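Local coordinates for protein 2-oxoglutarate-dependent dioxygenase DAO (Oryza sativa subsp. indica, PDB 6KUN) that probably catalyses the iron- and 2-oxoglutarate-dependent oxidation of the auxin indole-3-acetic acid to inactive 2-oxoindole-3-acetic acid, at residues B[34-39]-B[209-214]; B[190-195]-B[233-238]. One frame throughout, in Å; residues are numbered along the deposited sequence.

Interaction 1: B[34-39]-B[209-214]; sequences FRVSGH and GSFVVN
Phe34 and Val213 lie side by side on neighbouring antiparallel strands of the major sheet of the jelly roll, where strand 33-37 of the N-terminal region pairs with strand 211-215 of the dioxygenase core. CB of Val213 sits over one face of the Phe34 ring, a CH-pi contact 3.8 Å from the ring centroid. Phe34 takes chi1 59°, with CG between its own N and carbonyl carbon, and this lays the flat ring against the branched valine. On the same face of the sheet Val36 splits its two methyls, CG2 against CB of Phe211, its bridge partner, and CG1 against CG2 of Val213. These apolar side chains suit a face covered by helices 18-30 and 111-138. Arg35 and Val212 occupy the other face; the arginine bends at chi3 (109°), NE making a weak hydrogen bond to OG of Ser210, itself hydrogen-bonded to O of Leu207, while NH2 hydrogen-bonds to the backbone O of Asp205. His39, just past strand 33-37, receives the edge of Phe211 on the face of its imidazole in a T-shaped stack, planes at 80°. The imidazole is also held at its edge: NE2 of His39 donates to O of Gly209 at 2.6 Å, close to the ring plane.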
ATOM      1  N   PHE B  34      10.921 -14.157  10.858  1.00 19.84           N
ATOM      2  CA  PHE B  34       9.579 -14.605  10.534  1.00 19.29           C
ATOM      3  C   PHE B  34       8.689 -13.398  10.288  1.00 26.34           C
ATOM      4  O   PHE B  34       8.993 -12.277  10.718  1.00 20.56           O
ATOM      5  CB  PHE B  34       8.998 -15.509  11.629  1.00 20.93           C
ATOM      6  CG  PHE B  34       8.893 -14.881  13.004  1.00 19.91           C
ATOM      7  CD1 PHE B  34       9.979 -14.850  13.861  1.00 23.23           C
ATOM      8  CD2 PHE B  34       7.677 -14.390  13.475  1.00 23.08           C
ATOM      9  CE1 PHE B  34       9.893 -14.316  15.129  1.00 25.43           C
ATOM     10  CE2 PHE B  34       7.598 -13.832  14.788  1.00 16.97           C
ATOM     11  CZ  PHE B  34       8.703 -13.806  15.589  1.00 26.47           C
ATOM     12  N   ARG B  35       7.585 -13.647   9.586  1.00 21.14           N
ATOM     13  CA  ARG B  35       6.541 -12.637   9.390  1.00 20.52           C
ATOM     14  C   ARG B  35       5.466 -12.783  10.463  1.00 24.27           C
ATOM     15  O   ARG B  35       5.197 -13.887  10.929  1.00 26.98           O
ATOM     16  CB  ARG B  35       5.896 -12.765   8.017  1.00 30.59           C
ATOM     17  CG  ARG B  35       6.842 -12.762   6.848  1.00 37.54           C
ATOM     18  CD  ARG B  35       6.107 -12.425   5.540  1.00 45.25           C
ATOM     19  NE  ARG B  35       6.471 -11.090   5.046  1.00 65.07           N
ATOM     20  CZ  ARG B  35       7.290 -10.855   4.020  1.00 58.14           C
ATOM     21  NH1 ARG B  35       7.841 -11.857   3.334  1.00 44.58           N
ATOM     22  NH2 ARG B  35       7.554  -9.605   3.663  1.00 51.82           N
ATOM     23  N   VAL B  36       4.840 -11.656  10.858  1.00 21.23           N
ATOM     24  CA  VAL B  36       3.695 -11.714  11.776  1.00 23.84           C
ATOM     25  C   VAL B  36       2.463 -11.124  11.113  1.00 32.78           C
ATOM     26  O   VAL B  36       2.499  -9.990  10.604  1.00 22.90           O
ATOM     27  CB  VAL B  36       3.919 -11.016  13.131  1.00 23.22           C
ATOM     28  CG1 VAL B  36       4.856 -11.819  13.998  1.00 32.38           C
ATOM     29  CG2 VAL B  36       4.405  -9.609  12.961  1.00 30.76           C
ATOM     30  N   SER B  37       1.378 -11.901  11.125  1.00 25.45           N
ATOM     31  CA  SER B  37       0.031 -11.407  10.871  1.00 21.46           C
ATOM     32  C   SER B  37      -0.716 -11.451  12.189  1.00 24.06           C
ATOM     33  O   SER B  37      -0.186 -11.885  13.225  1.00 31.02           O
ATOM     34  CB  SER B  37      -0.673 -12.286   9.849  1.00 25.07           C
ATOM     35  OG  SER B  37      -0.773 -13.602  10.404  1.00 42.19           O
ATOM     36  N   GLY B  38      -1.987 -11.041  12.138  1.00 31.64           N
ATOM     37  CA  GLY B  38      -2.826 -11.085  13.324  1.00 26.20           C
ATOM     38  C   GLY B  38      -2.333 -10.197  14.428  1.00 35.17           C
ATOM     39  O   GLY B  38      -2.589 -10.473  15.609  1.00 30.97           O
ATOM     40  N   HIS B  39      -1.626  -9.127  14.071  1.00 29.68           N
ATOM     41  CA  HIS B  39      -0.945  -8.263  15.016  1.00 24.75           C
ATOM     42  C   HIS B  39      -1.826  -7.137  15.535  1.00 35.85           C
ATOM     43  O   HIS B  39      -1.423  -6.432  16.474  1.00 34.77           O
ATOM     44  CB  HIS B  39       0.283  -7.677  14.313  1.00 30.75           C
ATOM     45  CG  HIS B  39      -0.031  -7.137  12.960  1.00 29.56           C
ATOM     46  ND1 HIS B  39      -0.878  -6.063  12.775  1.00 25.32           N
ATOM     47  CD2 HIS B  39       0.295  -7.582  11.723  1.00 24.53           C
ATOM     48  CE1 HIS B  39      -1.006  -5.830  11.478  1.00 24.68           C
ATOM     49  NE2 HIS B  39      -0.308  -6.740  10.821  1.00 25.02           N
ATOM     50  N   GLY B 209       0.715  -4.932   4.962  1.00 41.65           N
ATOM     51  CA  GLY B 209       0.044  -5.101   6.236  1.00 42.58           C
ATOM     52  C   GLY B 209       0.655  -6.111   7.186  1.00 49.36           C
ATOM     53  O   GLY B 209       0.108  -6.300   8.284  1.00 51.21           O
ATOM     54  N   SER B 210       1.738  -6.798   6.799  1.00 38.55           N
ATOM     55  CA  SER B 210       2.436  -7.723   7.683  1.00 28.07           C
ATOM     56  C   SER B 210       3.753  -7.090   8.113  1.00 24.09           C
ATOM     57  O   SER B 210       4.261  -6.166   7.467  1.00 44.69           O
ATOM     58  CB  SER B 210       2.747  -9.058   7.011  1.00 38.75           C
ATOM     59  OG  SER B 210       3.979  -8.978   6.302  1.00 39.62           O
ATOM     60  N   PHE B 211       4.280  -7.590   9.229  1.00 24.51           N
ATOM     61  CA  PHE B 211       5.555  -7.143   9.797  1.00 18.40           C
ATOM     62  C   PHE B 211       6.544  -8.302   9.716  1.00 19.86           C
ATOM     63  O   PHE B 211       6.149  -9.462   9.693  1.00 20.40           O
ATOM     64  CB  PHE B 211       5.366  -6.685  11.263  1.00 25.14           C
ATOM     65  CG  PHE B 211       4.494  -5.438  11.421  1.00 21.27           C
ATOM     66  CD1 PHE B 211       5.032  -4.186  11.336  1.00 21.38           C
ATOM     67  CD2 PHE B 211       3.150  -5.551  11.729  1.00 18.29           C
ATOM     68  CE1 PHE B 211       4.256  -3.029  11.483  1.00 28.60           C
ATOM     69  CE2 PHE B 211       2.356  -4.400  11.891  1.00 35.81           C
ATOM     70  CZ  PHE B 211       2.918  -3.135  11.765  1.00 23.91           C
ATOM     71  N   VAL B 212       7.819  -7.971   9.637  1.00 16.24           N
ATOM     72  CA  VAL B 212       8.918  -8.931   9.752  1.00 18.02           C
ATOM     73  C   VAL B 212       9.532  -8.795  11.128  1.00 23.69           C
ATOM     74  O   VAL B 212       9.776  -7.671  11.590  1.00 19.27           O
ATOM     75  CB  VAL B 212       9.964  -8.673   8.650  1.00 22.23           C
ATOM     76  CG1 VAL B 212      11.127  -9.631   8.759  1.00 38.66           C
ATOM     77  CG2 VAL B 212       9.302  -8.743   7.289  1.00 29.50           C
ATOM     78  N   VAL B 213       9.815  -9.924  11.776  1.00 16.37           N
ATOM     79  CA  VAL B 213      10.506  -9.964  13.050  1.00 13.88           C
ATOM     80  C   VAL B 213      11.872 -10.612  12.856  1.00 25.66           C
ATOM     81  O   VAL B 213      11.984 -11.673  12.230  1.00 19.17           O
ATOM     82  CB  VAL B 213       9.683 -10.708  14.116  1.00 26.39           C
ATOM     83  CG1 VAL B 213      10.451 -10.682  15.462  1.00 21.24           C
ATOM     84  CG2 VAL B 213       8.283 -10.089  14.228  1.00 22.40           C
ATOM     85  N   ASN B 214      12.917  -9.958  13.357  1.00 19.49           N
ATOM     86  CA  ASN B 214      14.272 -10.521  13.332  1.00 15.12           C
ATOM     87  C   ASN B 214      14.812 -10.661  14.743  1.00 19.95           C
ATOM     88  O   ASN B 214      14.685  -9.740  15.575  1.00 17.78           O
ATOM     89  CB  ASN B 214      15.252  -9.586  12.528  1.00 23.46           C
ATOM     90  CG  ASN B 214      14.985  -9.629  11.028  1.00 35.15           C
ATOM     91  OD1 ASN B 214      14.343 -10.538  10.524  1.00 35.01           O
ATOM     92  ND2 ASN B 214      15.485  -8.619  10.322  1.00 37.01           N
TER

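Interaction 2: B[190-195]-B[233-238]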
ATOM      1  N   GLY B 190      14.085  -5.438  -1.054  1.00 31.28           N
ATOM      2  CA  GLY B 190      15.516  -5.366  -0.864  1.00 42.56           C
ATOM      3  C   GLY B 190      16.033  -6.090   0.362  1.00 40.40           C
ATOM      4  O   GLY B 190      17.218  -6.441   0.388  1.00 36.48           O
ATOM      5  N   LEU B 191      15.203  -6.299   1.386  1.00 29.74           N
ATOM      6  CA  LEU B 191      15.678  -6.988   2.581  1.00 28.10           C
ATOM      7  C   LEU B 191      15.976  -8.435   2.236  1.00 28.18           C
ATOM      8  O   LEU B 191      15.181  -9.112   1.575  1.00 29.78           O
ATOM      9  CB  LEU B 191      14.659  -6.922   3.719  1.00 37.73           C
ATOM     10  CG  LEU B 191      15.083  -7.617   5.019  1.00 33.73           C
ATOM     11  CD1 LEU B 191      16.301  -7.038   5.715  1.00 31.61           C
ATOM     12  CD2 LEU B 191      13.912  -7.639   5.992  1.00 36.98           C
ATOM     13  N   GLU B 192      17.128  -8.910   2.695  1.00 24.46           N
ATOM     14  CA  GLU B 192      17.538 -10.286   2.472  1.00 22.67           C
ATOM     15  C   GLU B 192      18.101 -10.802   3.790  1.00 18.35           C
ATOM     16  O   GLU B 192      18.744 -10.051   4.541  1.00 23.35           O
ATOM     17  CB  GLU B 192      18.587 -10.360   1.360  1.00 24.90           C
ATOM     18  CG  GLU B 192      18.095  -9.916  -0.039  1.00 33.37           C
ATOM     19  CD  GLU B 192      19.184 -10.075  -1.089  1.00 41.85           C
ATOM     20  OE1 GLU B 192      20.349 -10.303  -0.699  1.00 42.23           O
ATOM     21  OE2 GLU B 192      18.876  -9.974  -2.300  1.00 48.63           O
ATOM     22  N   VAL B 193      17.822 -12.049   4.082  1.00 24.78           N
ATOM     23  CA  VAL B 193      18.348 -12.701   5.280  1.00 23.82           C
ATOM     24  C   VAL B 193      19.141 -13.938   4.878  1.00 23.92           C
ATOM     25  O   VAL B 193      18.821 -14.627   3.905  1.00 26.26           O
ATOM     26  CB  VAL B 193      17.219 -13.094   6.256  1.00 22.85           C
ATOM     27  CG1 VAL B 193      16.434 -11.842   6.686  1.00 27.02           C
ATOM     28  CG2 VAL B 193      16.322 -14.102   5.591  1.00 26.77           C
ATOM     29  N   LEU B 194      20.181 -14.208   5.650  1.00 29.14           N
ATOM     30  CA  LEU B 194      21.006 -15.391   5.474  1.00 29.86           C
ATOM     31  C   LEU B 194      20.305 -16.575   6.109  1.00 23.17           C
ATOM     32  O   LEU B 194      20.396 -16.785   7.321  1.00 27.12           O
ATOM     33  CB  LEU B 194      22.368 -15.173   6.118  1.00 39.65           C
ATOM     34  CG  LEU B 194      23.442 -16.164   5.698  1.00 45.18           C
ATOM     35  CD1 LEU B 194      23.027 -17.595   5.875  1.00 40.09           C
ATOM     36  CD2 LEU B 194      23.768 -15.908   4.238  1.00 52.77           C
ATOM     37  N   ASP B 195      19.602 -17.350   5.269  1.00 32.42           N
ATOM     38  CA  ASP B 195      18.828 -18.491   5.709  1.00 47.01           C
ATOM     39  C   ASP B 195      19.798 -19.593   6.126  1.00 59.51           C
ATOM     40  O   ASP B 195      20.591 -20.066   5.295  1.00 42.64           O
ATOM     41  CB  ASP B 195      17.897 -18.900   4.558  1.00 36.83           C
ATOM     42  CG  ASP B 195      16.891 -19.968   4.972  1.00 51.44           C
ATOM     43  OD1 ASP B 195      17.305 -20.902   5.686  1.00 49.06           O
ATOM     44  OD2 ASP B 195      15.701 -19.850   4.601  1.00 62.50           O
ATOM     45  N   ARG B 233      20.804  -8.075   5.264  1.00 26.16           N
ATOM     46  CA  ARG B 233      21.270  -6.942   4.493  1.00 26.71           C
ATOM     47  C   ARG B 233      20.090  -6.423   3.675  1.00 24.88           C
ATOM     48  O   ARG B 233      18.993  -6.990   3.689  1.00 22.28           O
ATOM     49  CB  ARG B 233      22.446  -7.340   3.600  1.00 28.08           C
ATOM     50  CG  ARG B 233      22.021  -8.205   2.438  1.00 32.33           C
ATOM     51  CD  ARG B 233      23.193  -8.874   1.738  1.00 38.48           C
ATOM     52  NE  ARG B 233      22.720  -9.686   0.614  1.00 45.48           N
ATOM     53  CZ  ARG B 233      23.517 -10.307  -0.249  1.00 44.16           C
ATOM     54  NH1 ARG B 233      24.831 -10.210  -0.116  1.00 58.31           N
ATOM     55  NH2 ARG B 233      22.996 -11.026  -1.245  1.00 39.67           N
ATOM     56  N   VAL B 234      20.330  -5.356   2.933  1.00 31.33           N
ATOM     57  CA  VAL B 234      19.312  -4.785   2.052  1.00 27.10           C
ATOM     58  C   VAL B 234      19.958  -4.436   0.719  1.00 32.42           C
ATOM     59  O   VAL B 234      20.771  -3.502   0.652  1.00 34.74           O
ATOM     60  CB  VAL B 234      18.660  -3.541   2.671  1.00 33.68           C
ATOM     61  CG1 VAL B 234      17.717  -2.910   1.646  1.00 42.50           C
ATOM     62  CG2 VAL B 234      17.905  -3.915   3.918  1.00 49.51           C
ATOM     63  N   GLN B 235      19.605  -5.177  -0.334  1.00 31.95           N
ATOM     64  CA  GLN B 235      20.014  -4.808  -1.680  1.00 35.75           C
ATOM     65  C   GLN B 235      19.117  -3.709  -2.230  1.00 32.55           C
ATOM     66  O   GLN B 235      17.903  -3.717  -2.010  1.00 27.95           O
ATOM     67  CB  GLN B 235      19.918  -5.999  -2.634  1.00 42.38           C
ATOM     68  CG  GLN B 235      21.057  -6.968  -2.578  1.00 74.51           C
ATOM     69  CD  GLN B 235      20.899  -8.050  -3.628  1.00 94.38           C
ATOM     70  OE1 GLN B 235      20.099  -7.916  -4.556  1.00 96.83           O
ATOM     71  NE2 GLN B 235      21.655  -9.134  -3.484  1.00 96.33           N
ATOM     72  N   CYS B 236      19.711  -2.792  -2.980  1.00 34.17           N
ATOM     73  CA  CYS B 236      18.932  -1.822  -3.741  1.00 37.38           C
ATOM     74  C   CYS B 236      18.363  -2.524  -4.970  1.00 34.78           C
ATOM     75  O   CYS B 236      19.109  -3.024  -5.824  1.00 28.73           O
ATOM     76  CB  CYS B 236      19.762  -0.614  -4.167  1.00 31.01           C
ATOM     77  SG  CYS B 236      18.770   0.477  -5.304  1.00 31.19           S
ATOM     78  N   VAL B 237      17.045  -2.588  -5.041  1.00 24.57           N
ATOM     79  CA  VAL B 237      16.383  -3.344  -6.080  1.00 34.65           C
ATOM     80  C   VAL B 237      15.589  -2.455  -7.012  1.00 32.36           C
ATOM     81  O   VAL B 237      15.034  -2.957  -8.000  1.00 35.51           O
ATOM     82  CB  VAL B 237      15.488  -4.448  -5.483  1.00 34.80           C
ATOM     83  CG1 VAL B 237      16.309  -5.342  -4.533  1.00 35.94           C
ATOM     84  CG2 VAL B 237      14.298  -3.845  -4.759  1.00 38.00           C
ATOM     85  N   ALA B 238      15.542  -1.151  -6.754  1.00 34.76           N
ATOM     86  CA  ALA B 238      14.779  -0.248  -7.604  1.00 41.85           C
ATOM     87  C   ALA B 238      15.340   1.150  -7.472  1.00 39.75           C
ATOM     88  O   ALA B 238      16.046   1.471  -6.507  1.00 34.18           O
ATOM     89  CB  ALA B 238      13.291  -0.251  -7.237  1.00 49.32           C
TER
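Glu192 reaches across to Arg233, the pair lying opposite each other on antiparallel strands and on one face of the sheet. The glutamate chain is extended beyond CG, and its OE1 accepts from both NE and NH2 of Arg233, each 2.8 Å away, in a side-on salt bridge. OE1 lies close to the guanidinium plane, although the carboxylate itself is turned 39° from it. With chi1 at 72° the side chain of Arg233 rises over its own backbone, then runs extended to NE, which brings the side of the guanidinium to OE1; its cation also lies against the ring of Phe201, a cation-pi contact. The charge of Arg233 would be expected to stabilise the carboxylate of the buried Glu192. Between their backbones, N of each residue donates to O of the other, both bonds 2.9 Å long. This is the minor sheet of the double-stranded beta-helix (jelly roll), with strand 232-235 running between 168-173 and 191-194. Gly190 suits the end of the pairing because its backbone comes close to Gln235: a beta carbon there would run into O of Gln235, and phi of 109° also favours glycine. Its O accepts from N of Gln235 at 2.8 Å, while CG1 of Val237 packs on its CA at 3.8 Å. On the other face of the sheet, CD1 of Leu191 meets CG2 of Val234 at 3.9 Å.

Overall arrangement
Interactions 1 and 2 belong to the two sheets of the jelly roll, major and minor, with centres about 17 Å apart; their nearest atoms approach to about 4 Å without touching. Taken in chain order, the four segments go from major to minor sheet, back to the major and again to the minor. The 2-oxoglutarate site lies between them. In interaction 2 the side chain of Val234 comes within about 4 Å of the bound 2-oxoglutarate, and that of Leu191 within about 4 Å of His232, a predicted iron ligand. Interaction 1 stands farther off: the side chain of Val212 is about 8 Å from the bound 2-oxoglutarate.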